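Local coordinates for protein HAD hydrolase, family IA, variant 3 (Entamoeba histolytica, PDB 6W04) that binds magnesium and probably acts as a hydrolase of the haloacid dehalogenase (HAD) superfamily, with a likely role in carbohydrate metabolism, at residues V4-N9 / H207-I212; H163-E168 / E215-L220; E37-L42 / I52-N57. One frame throughout, in Å; residues are numbered along the deposited sequence.

The three contacts illustrate how chemistry follows depth in an alpha/beta fold. Interactions 1 and 2 are buried and apolar and belong to one core: strands 3-7 and 164-168 are neighbours in the parallel sheet, and the loop and helix that follow strand 205-206 pack against them. They touch directly, Val4 CG2 lying 3.4 Å from Met217 CE, yet one rests on two aromatic rings and the other on aliphatic branches and a thioether set beside an aromatic ring. Interaction 3 stands apart on the surface, its centre about 29 Å from that of interaction 1 and about 35 Å from that of interaction 2, and joins two helices through a single polar bond.

Interaction 1: residues V4-N9 / H207-I212; sequences VLFDFN and HTFNEI. With MG (magnesium ion), chain B.
Phe6 and Phe209 meet ring to ring, and their closest atoms, Phe6 CE1 and Phe209 CE1, are 3.6 Å apart. The pair is an offset edge-to-face one: the edge of Phe6 is turned toward the face of Phe209, the centroids are 5.7 Å apart and the planes make an angle of 62°. Phe6 CD1 adds a second touch, 4.0 Å from Phe209 CE1, and no hydrogen bond crosses the contact. Both side chains have CG anti to the carbonyl carbon (chi1 near -63°), which carries the rings out from backbones whose CA atoms, in Phe6 and Phe209, are 11.2 Å apart. One face of Phe6 is covered near its rim by Val4 CG1, and Phe167 and Phe95 extend the aromatic cluster.

Strand 3-7 is central to the Rossmann-like parallel sheet of HAD hydrolases, and the chain just beyond Phe6 supplies two of the metal ligands. Asp7 OD2 and the backbone O of Asn9 each bind the magnesium ion at 2.1 Å; two waters and Asp169 are also among its ligands. With CG anti to its backbone N (chi1 180°), Asp7 directs its carboxylate to the metal, while OD1 forms a salt bridge with Lys144.

On the other side, Phe209 begins a short 3-10 turn in the loop joining strand 205-206 to helix 214-222. Two further bonds lie within this loop. Thr208 OG1 accepts from Asn210 N in an ST turn, and Glu211 folds back so that its OE1 accepts from His207 N at 2.6 Å, from above the carboxylate plane.

Interaction 2: residues H163-E168 / E215-L220; sequences HCIVFE and EEMVDL
Met217 carries most of this contact, its methyl group CE lying against both Ile165 and Phe167. The aliphatic packing is centred on Ile165, whose CG2 comes within 3.8 Å of Met217 CE, while CB and CG1 lie close to the same methyl. The bend of the Met217 chain at its last torsion (chi3 57°) turns CE toward the strand. Farther along the helix, Leu220 makes a looser contact, with its CD2 4.4 Å from Ile165 CD1.

The second kind of contact is Met-aromatic. Met217 SD sits at the edge of the Phe167 ring, 5.1 Å from its centroid and 79° off the ring normal, and is 3.8 Å from Phe167 CZ. The two side chains run at about a right angle to each other. One face of the ring is covered near its rim by Ile165 CG2 from the same strand, so the ring is flanked by Ile165 on a face and Met217 beside it, which probably limits its rotation. Phe209 also meets this ring edge-to-face.

Helix 215-220 crosses strand 164-168 at 116°, with the axes 9.1 Å apart, a separation bridged by these side chains. This is the layered packing of an alpha/beta Rossmann-like fold, in which the C-terminal helix covers one face of the parallel sheet; strand 164-168 ends at Glu168, a known magnesium-binding residue of this protein, though not a ligand of the ion here.

Interaction 3: residues E37-L42 / I52-N57; sequences EDEFKL and IEHILN
Helices 37-43 and 48-56 stand well apart here, the nearest CA atoms, those of Glu39 and His54, being 9.4 Å from each other. A glutamate and a histidine side chain span that distance. His54 NE2 donates to Glu39 OE2 at 2.7 Å, and the bond is nearly straight, with an N-H...O angle of 172°. The oxygen lies at the edge of the imidazole, practically in its plane, whereas the donor reaches the carboxylate on its anti side and somewhat out of plane; the two planes are turned 60° apart. His54 has CG anti to the backbone N (chi1 178°), which sends the ring across toward the other helix, and Glu39 meets it with a chain extended beyond CG. The other carboxylate oxygen, OE1, forms a salt bridge with Arg31 and accepts from Ser36 N, while Leu35 packs against His54. Just past His54, a Schellman motif ends the helix at Asn57, which has positive phi. The His-carboxylate bond joins the two helices at the surface, away from the metal site. Proximity of the carboxylate may favour a protonated, positively charged imidazole, and Arg31, paired with OE1, may weaken that effect.

Interaction 1: residues V4-N9 / H207-I212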
loop_
_atom_site.group_PDB
_atom_site.type_symbol
_atom_site.label_atom_id
_atom_site.label_comp_id
_atom_site.label_asym_id
_atom_site.label_seq_id
_atom_site.Cartn_x
_atom_site.Cartn_y
_atom_site.Cartn_z
ATOM N N VAL A 4 -5.044 14.222 -0.160
ATOM C CA VAL A 4 -4.553 13.076 0.599
ATOM C C VAL A 4 -4.393 11.906 -0.358
ATOM O O VAL A 4 -5.320 11.583 -1.109
ATOM C CB VAL A 4 -5.514 12.689 1.735
ATOM C CG1 VAL A 4 -4.994 11.459 2.476
ATOM C CG2 VAL A 4 -5.754 13.869 2.657
ATOM N N LEU A 5 -3.235 11.257 -0.321
ATOM C CA LEU A 5 -2.977 10.100 -1.176
ATOM C C LEU A 5 -2.823 8.895 -0.260
ATOM O O LEU A 5 -1.881 8.844 0.537
ATOM C CB LEU A 5 -1.726 10.325 -2.030
ATOM C CG LEU A 5 -1.669 11.724 -2.672
ATOM C CD1 LEU A 5 -0.357 11.947 -3.455
ATOM C CD2 LEU A 5 -2.913 11.958 -3.559
ATOM N N PHE A 6 -3.765 7.949 -0.335
ATOM C CA PHE A 6 -3.703 6.740 0.489
ATOM C C PHE A 6 -3.031 5.582 -0.249
ATOM O O PHE A 6 -3.498 5.162 -1.318
ATOM C CB PHE A 6 -5.094 6.254 0.897
ATOM C CG PHE A 6 -5.892 7.221 1.743
ATOM C CD1 PHE A 6 -5.845 7.145 3.127
ATOM C CD2 PHE A 6 -6.768 8.118 1.149
ATOM C CE1 PHE A 6 -6.626 7.997 3.922
ATOM C CE2 PHE A 6 -7.537 8.993 1.932
ATOM C CZ PHE A 6 -7.471 8.920 3.309
ATOM N N ASP A 7 -2.009 5.003 0.372
ATOM C CA ASP A 7 -1.604 3.645 0.008
ATOM C C ASP A 7 -2.709 2.683 0.406
ATOM O O ASP A 7 -3.523 2.987 1.279
ATOM C CB ASP A 7 -0.312 3.274 0.724
ATOM C CG ASP A 7 0.163 1.879 0.403
ATOM O OD1 ASP A 7 0.199 1.516 -0.793
ATOM O OD2 ASP A 7 0.528 1.157 1.353
ATOM N N PHE A 8 -2.753 1.504 -0.216
ATOM C CA PHE A 8 -3.840 0.583 0.101
ATOM C C PHE A 8 -3.376 -0.585 0.966
ATOM O O PHE A 8 -3.748 -0.652 2.144
ATOM C CB PHE A 8 -4.548 0.113 -1.161
ATOM C CG PHE A 8 -5.861 -0.554 -0.865
ATOM C CD1 PHE A 8 -6.999 0.209 -0.644
ATOM C CD2 PHE A 8 -5.931 -1.928 -0.707
ATOM C CE1 PHE A 8 -8.205 -0.389 -0.323
ATOM C CE2 PHE A 8 -7.135 -2.537 -0.402
ATOM C CZ PHE A 8 -8.268 -1.764 -0.204
ATOM N N ASN A 9 -2.559 -1.503 0.432
ATOM C CA ASN A 9 -2.138 -2.683 1.187
ATOM C C ASN A 9 -1.284 -2.292 2.387
ATOM O O ASN A 9 -0.274 -1.600 2.248
ATOM C CB ASN A 9 -1.345 -3.619 0.277
ATOM C CG ASN A 9 -2.132 -4.011 -0.950
ATOM O OD1 ASN A 9 -1.924 -3.480 -2.049
ATOM N ND2 ASN A 9 -3.081 -4.913 -0.760
ATOM N N HIS A 207 -1.538 4.547 14.616
ATOM C CA HIS A 207 -1.990 3.158 14.551
ATOM C C HIS A 207 -3.186 3.009 13.625
ATOM O O HIS A 207 -3.239 2.069 12.824
ATOM C CB HIS A 207 -2.320 2.634 15.949
ATOM C CG HIS A 207 -1.125 2.523 16.843
ATOM N ND1 HIS A 207 -0.865 3.421 17.858
ATOM C CD2 HIS A 207 -0.107 1.629 16.862
ATOM C CE1 HIS A 207 0.259 3.081 18.467
ATOM N NE2 HIS A 207 0.737 1.997 17.883
ATOM N N THR A 208 -4.162 3.915 13.731
ATOM C CA THR A 208 -5.363 3.897 12.898
ATOM C C THR A 208 -5.743 5.326 12.519
ATOM O O THR A 208 -5.216 6.298 13.067
ATOM C CB THR A 208 -6.554 3.245 13.608
ATOM O OG1 THR A 208 -7.143 4.198 14.499
ATOM C CG2 THR A 208 -6.132 2.017 14.390
ATOM N N PHE A 209 -6.706 5.457 11.599
ATOM C CA PHE A 209 -7.112 6.796 11.185
ATOM C C PHE A 209 -7.960 7.516 12.229
ATOM O O PHE A 209 -8.200 8.717 12.075
ATOM C CB PHE A 209 -7.823 6.736 9.824
ATOM C CG PHE A 209 -6.912 6.266 8.719
ATOM C CD1 PHE A 209 -6.120 7.173 8.027
ATOM C CD2 PHE A 209 -6.779 4.908 8.445
ATOM C CE1 PHE A 209 -5.241 6.744 7.036
ATOM C CE2 PHE A 209 -5.897 4.461 7.463
ATOM C CZ PHE A 209 -5.132 5.377 6.753
ATOM N N ASN A 210 -8.387 6.830 13.296
ATOM C CA ASN A 210 -8.992 7.520 14.433
ATOM C C ASN A 210 -8.028 8.497 15.091
ATOM O O ASN A 210 -8.470 9.394 15.814
ATOM C CB ASN A 210 -9.465 6.524 15.498
ATOM C CG ASN A 210 -10.640 5.684 15.041
ATOM O OD1 ASN A 210 -11.432 6.108 14.202
ATOM N ND2 ASN A 210 -10.759 4.483 15.597
ATOM N N GLU A 211 -6.726 8.346 14.858
ATOM C CA GLU A 211 -5.713 9.100 15.582
ATOM C C GLU A 211 -5.223 10.326 14.824
ATOM O O GLU A 211 -4.270 10.973 15.261
ATOM C CB GLU A 211 -4.539 8.184 15.916
ATOM C CG GLU A 211 -4.932 6.979 16.759
ATOM C CD GLU A 211 -3.750 6.075 17.048
ATOM O OE1 GLU A 211 -2.767 6.132 16.280
ATOM O OE2 GLU A 211 -3.799 5.323 18.044
ATOM N N ILE A 212 -5.844 10.659 13.702
ATOM C CA ILE A 212 -5.438 11.800 12.897
ATOM C C ILE A 212 -6.664 12.671 12.626
ATOM O O ILE A 212 -7.781 12.160 12.481
ATOM C CB ILE A 212 -4.761 11.332 11.588
ATOM C CG1 ILE A 212 -4.075 12.494 10.875
ATOM C CG2 ILE A 212 -5.756 10.627 10.657
ATOM C CD1 ILE A 212 -2.943 13.101 11.653
HETATM MG MG MG B . 1.505 -0.627 1.658
HETATM O O HOH W 1 3.194 0.471 0.956
HETATM O O HOH W 2 2.422 -2.507 2.354
#

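Interaction 2: residues H163-E168 / E215-L220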
loop_
_atom_site.group_PDB
_atom_site.type_symbol
_atom_site.label_atom_id
_atom_site.label_comp_id
_atom_site.label_asym_id
_atom_site.label_seq_id
_atom_site.Cartn_x
_atom_site.Cartn_y
_atom_site.Cartn_z
ATOM N N HIS A 163 1.899 19.710 -1.524
ATOM C CA HIS A 163 0.825 19.985 -0.585
ATOM C C HIS A 163 -0.056 18.758 -0.388
ATOM O O HIS A 163 -1.227 18.873 -0.016
ATOM C CB HIS A 163 0.028 21.199 -1.049
ATOM C CG HIS A 163 0.870 22.431 -1.169
ATOM N ND1 HIS A 163 1.304 22.923 -2.380
ATOM C CD2 HIS A 163 1.420 23.227 -0.222
ATOM C CE1 HIS A 163 2.053 23.993 -2.177
ATOM N NE2 HIS A 163 2.139 24.198 -0.874
ATOM N N CYS A 164 0.513 17.578 -0.615
ATOM C CA CYS A 164 -0.186 16.314 -0.433
ATOM C C CYS A 164 0.315 15.595 0.812
ATOM O O CYS A 164 1.526 15.522 1.062
ATOM C CB CYS A 164 -0.005 15.387 -1.647
ATOM S SG CYS A 164 -0.917 15.899 -3.121
ATOM N N ILE A 165 -0.628 15.058 1.583
ATOM C CA ILE A 165 -0.350 14.046 2.593
ATOM C C ILE A 165 -0.379 12.672 1.936
ATOM O O ILE A 165 -1.262 12.377 1.121
ATOM C CB ILE A 165 -1.373 14.127 3.742
ATOM C CG1 ILE A 165 -1.187 15.434 4.510
ATOM C CG2 ILE A 165 -1.237 12.915 4.647
ATOM C CD1 ILE A 165 0.128 15.511 5.323
ATOM N N VAL A 166 0.597 11.830 2.283
ATOM C CA VAL A 166 0.626 10.427 1.904
ATOM C C VAL A 166 0.623 9.589 3.174
ATOM O O VAL A 166 1.428 9.829 4.079
ATOM C CB VAL A 166 1.854 10.097 1.038
ATOM C CG1 VAL A 166 1.964 8.575 0.830
ATOM C CG2 VAL A 166 1.762 10.841 -0.290
ATOM N N PHE A 167 -0.305 8.631 3.251
ATOM C CA PHE A 167 -0.335 7.613 4.298
ATOM C C PHE A 167 0.313 6.348 3.744
ATOM O O PHE A 167 -0.095 5.859 2.690
ATOM C CB PHE A 167 -1.766 7.304 4.741
ATOM C CG PHE A 167 -2.415 8.416 5.558
ATOM C CD1 PHE A 167 -3.366 9.248 4.992
ATOM C CD2 PHE A 167 -2.096 8.583 6.892
ATOM C CE1 PHE A 167 -3.993 10.248 5.744
ATOM C CE2 PHE A 167 -2.694 9.587 7.658
ATOM C CZ PHE A 167 -3.646 10.418 7.075
ATOM N N GLU A 168 1.313 5.829 4.446
ATOM C CA GLU A 168 2.090 4.712 3.926
ATOM C C GLU A 168 2.513 3.834 5.094
ATOM O O GLU A 168 2.597 4.304 6.230
ATOM C CB GLU A 168 3.322 5.210 3.159
ATOM C CG GLU A 168 3.138 5.288 1.679
ATOM C CD GLU A 168 3.202 3.915 1.036
ATOM O OE1 GLU A 168 3.317 2.900 1.782
ATOM O OE2 GLU A 168 3.147 3.861 -0.213
ATOM N N GLU A 215 -7.026 18.843 10.813
ATOM C CA GLU A 215 -6.229 19.971 11.279
ATOM C C GLU A 215 -4.790 19.552 11.551
ATOM O O GLU A 215 -3.854 20.304 11.251
ATOM C CB GLU A 215 -6.866 20.582 12.532
ATOM N N GLU A 216 -4.592 18.364 12.132
ATOM C CA GLU A 216 -3.236 17.850 12.311
ATOM C C GLU A 216 -2.524 17.716 10.972
ATOM O O GLU A 216 -1.336 18.048 10.853
ATOM C CB GLU A 216 -3.267 16.500 13.024
ATOM C CG GLU A 216 -3.686 16.534 14.492
ATOM C CD GLU A 216 -3.785 15.135 15.092
ATOM O OE1 GLU A 216 -4.911 14.600 15.190
ATOM O OE2 GLU A 216 -2.732 14.559 15.447
ATOM N N MET A 217 -3.242 17.237 9.948
ATOM C CA MET A 217 -2.646 17.023 8.632
ATOM C C MET A 217 -2.310 18.345 7.953
ATOM O O MET A 217 -1.249 18.479 7.330
ATOM C CB MET A 217 -3.592 16.193 7.760
ATOM C CG MET A 217 -3.834 14.791 8.304
ATOM S SD MET A 217 -5.211 13.881 7.548
ATOM C CE MET A 217 -4.664 13.937 5.867
ATOM N N VAL A 218 -3.205 19.330 8.058
ATOM C CA VAL A 218 -2.936 20.640 7.473
ATOM C C VAL A 218 -1.701 21.252 8.114
ATOM O O VAL A 218 -0.821 21.785 7.426
ATOM C CB VAL A 218 -4.165 21.557 7.617
ATOM C CG1 VAL A 218 -3.747 23.012 7.635
ATOM C CG2 VAL A 218 -5.159 21.292 6.482
ATOM N N ASP A 219 -1.605 21.155 9.442
ATOM C CA ASP A 219 -0.487 21.771 10.152
ATOM C C ASP A 219 0.828 21.093 9.794
ATOM O O ASP A 219 1.853 21.763 9.631
ATOM C CB ASP A 219 -0.723 21.721 11.663
ATOM C CG ASP A 219 -1.710 22.778 12.139
ATOM O OD1 ASP A 219 -2.708 22.422 12.803
ATOM O OD2 ASP A 219 -1.489 23.970 11.840
ATOM N N LEU A 220 0.817 19.766 9.661
ATOM C CA LEU A 220 2.036 19.054 9.302
ATOM C C LEU A 220 2.614 19.574 7.987
ATOM O O LEU A 220 3.834 19.730 7.857
ATOM C CB LEU A 220 1.755 17.553 9.221
ATOM C CG LEU A 220 2.973 16.633 9.192
ATOM C CD1 LEU A 220 3.778 16.760 10.475
ATOM C CD2 LEU A 220 2.539 15.187 8.960
#

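Interaction 3: residues E37-L42 / I52-N57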
loop_
_atom_site.group_PDB
_atom_site.type_symbol
_atom_site.label_atom_id
_atom_site.label_comp_id
_atom_site.label_asym_id
_atom_site.label_seq_id
_atom_site.Cartn_x
_atom_site.Cartn_y
_atom_site.Cartn_z
ATOM N N GLU A 37 8.928 -18.323 9.804
ATOM C CA GLU A 37 8.687 -16.950 10.232
ATOM C C GLU A 37 9.925 -16.085 10.024
ATOM O O GLU A 37 9.815 -14.910 9.653
ATOM C CB GLU A 37 8.243 -16.919 11.695
ATOM C CG GLU A 37 6.851 -17.467 11.924
ATOM C CD GLU A 37 6.459 -17.428 13.398
ATOM O OE1 GLU A 37 7.284 -16.973 14.224
ATOM O OE2 GLU A 37 5.330 -17.845 13.729
ATOM N N ASP A 38 11.114 -16.661 10.242
ATOM C CA ASP A 38 12.356 -15.928 10.017
ATOM C C ASP A 38 12.581 -15.657 8.536
ATOM O O ASP A 38 13.019 -14.561 8.168
ATOM C CB ASP A 38 13.544 -16.690 10.603
ATOM C CG ASP A 38 13.524 -16.735 12.139
ATOM O OD1 ASP A 38 13.014 -15.786 12.783
ATOM O OD2 ASP A 38 14.025 -17.733 12.701
ATOM N N GLU A 39 12.305 -16.639 7.664
ATOM C CA GLU A 39 12.401 -16.363 6.230
ATOM C C GLU A 39 11.496 -15.206 5.845
ATOM O O GLU A 39 11.932 -14.266 5.176
ATOM C CB GLU A 39 12.052 -17.601 5.398
ATOM C CG GLU A 39 13.187 -18.607 5.282
ATOM C CD GLU A 39 12.789 -19.806 4.458
ATOM O OE1 GLU A 39 11.909 -20.563 4.921
ATOM O OE2 GLU A 39 13.340 -19.981 3.342
ATOM N N PHE A 40 10.227 -15.237 6.283
ATOM C CA PHE A 40 9.322 -14.200 5.806
ATOM C C PHE A 40 9.694 -12.826 6.356
ATOM O O PHE A 40 9.520 -11.822 5.653
ATOM C CB PHE A 40 7.855 -14.518 6.130
ATOM C CG PHE A 40 6.905 -13.513 5.534
ATOM C CD1 PHE A 40 6.625 -13.534 4.174
ATOM C CD2 PHE A 40 6.361 -12.508 6.317
ATOM C CE1 PHE A 40 5.796 -12.585 3.611
ATOM C CE2 PHE A 40 5.523 -11.559 5.770
ATOM C CZ PHE A 40 5.243 -11.595 4.415
ATOM N N LYS A 41 10.214 -12.754 7.586
ATOM C CA LYS A 41 10.702 -11.476 8.097
ATOM C C LYS A 41 11.824 -10.928 7.219
ATOM O O LYS A 41 11.862 -9.729 6.922
ATOM C CB LYS A 41 11.174 -11.621 9.553
ATOM N N LEU A 42 12.742 -11.796 6.795
ATOM C CA LEU A 42 13.807 -11.381 5.889
ATOM C C LEU A 42 13.247 -10.900 4.547
ATOM O O LEU A 42 13.735 -9.922 3.969
ATOM C CB LEU A 42 14.769 -12.550 5.680
ATOM C CG LEU A 42 15.895 -12.385 4.658
ATOM C CD1 LEU A 42 17.120 -11.752 5.312
ATOM C CD2 LEU A 42 16.234 -13.720 3.985
ATOM N N ILE A 52 9.665 -15.418 -5.313
ATOM C CA ILE A 52 9.638 -16.680 -6.055
ATOM C C ILE A 52 11.048 -17.211 -6.256
ATOM O O ILE A 52 11.298 -18.422 -6.128
ATOM C CB ILE A 52 8.911 -16.497 -7.398
ATOM C CG1 ILE A 52 7.486 -16.011 -7.152
ATOM C CG2 ILE A 52 8.943 -17.824 -8.175
ATOM C CD1 ILE A 52 6.914 -15.127 -8.285
ATOM N N GLU A 53 11.993 -16.315 -6.587
ATOM C CA GLU A 53 13.388 -16.721 -6.718
ATOM C C GLU A 53 13.928 -17.296 -5.416
ATOM O O GLU A 53 14.708 -18.249 -5.436
ATOM C CB GLU A 53 14.256 -15.540 -7.183
ATOM C CG GLU A 53 13.901 -15.127 -8.626
ATOM C CD GLU A 53 14.618 -13.876 -9.079
ATOM O OE1 GLU A 53 14.991 -13.061 -8.206
ATOM O OE2 GLU A 53 14.837 -13.737 -10.303
ATOM N N HIS A 54 13.550 -16.719 -4.276
ATOM C CA HIS A 54 13.950 -17.315 -3.005
ATOM C C HIS A 54 13.406 -18.732 -2.871
ATOM O O HIS A 54 14.134 -19.655 -2.482
ATOM C CB HIS A 54 13.462 -16.481 -1.825
ATOM C CG HIS A 54 13.821 -17.081 -0.502
ATOM N ND1 HIS A 54 15.026 -16.833 0.117
ATOM C CD2 HIS A 54 13.160 -17.951 0.293
ATOM C CE1 HIS A 54 15.085 -17.515 1.250
ATOM N NE2 HIS A 54 13.956 -18.191 1.386
ATOM N N ILE A 55 12.128 -18.917 -3.192
ATOM C CA ILE A 55 11.465 -20.210 -3.021
ATOM C C ILE A 55 12.074 -21.260 -3.947
ATOM O O ILE A 55 12.320 -22.399 -3.537
ATOM C CB ILE A 55 9.950 -20.050 -3.261
ATOM C CG1 ILE A 55 9.320 -19.243 -2.107
ATOM C CG2 ILE A 55 9.287 -21.438 -3.457
ATOM C CD1 ILE A 55 7.912 -18.670 -2.402
ATOM N N LEU A 56 12.329 -20.897 -5.207
ATOM C CA LEU A 56 13.020 -21.801 -6.125
ATOM C C LEU A 56 14.517 -21.898 -5.844
ATOM O O LEU A 56 15.169 -22.843 -6.311
ATOM C CB LEU A 56 12.801 -21.339 -7.574
ATOM C CG LEU A 56 11.360 -21.374 -8.064
ATOM C CD1 LEU A 56 11.226 -20.495 -9.298
ATOM C CD2 LEU A 56 10.943 -22.817 -8.360
ATOM N N ASN A 57 15.068 -20.957 -5.080
ATOM C CA ASN A 57 16.513 -20.787 -4.914
ATOM C C ASN A 57 17.201 -20.653 -6.266
ATOM O O ASN A 57 18.228 -21.282 -6.531
ATOM C CB ASN A 57 17.132 -21.924 -4.096
ATOM C CG ASN A 57 18.466 -21.533 -3.486
ATOM O OD1 ASN A 57 18.688 -20.362 -3.167
ATOM N ND2 ASN A 57 19.381 -22.499 -3.364
#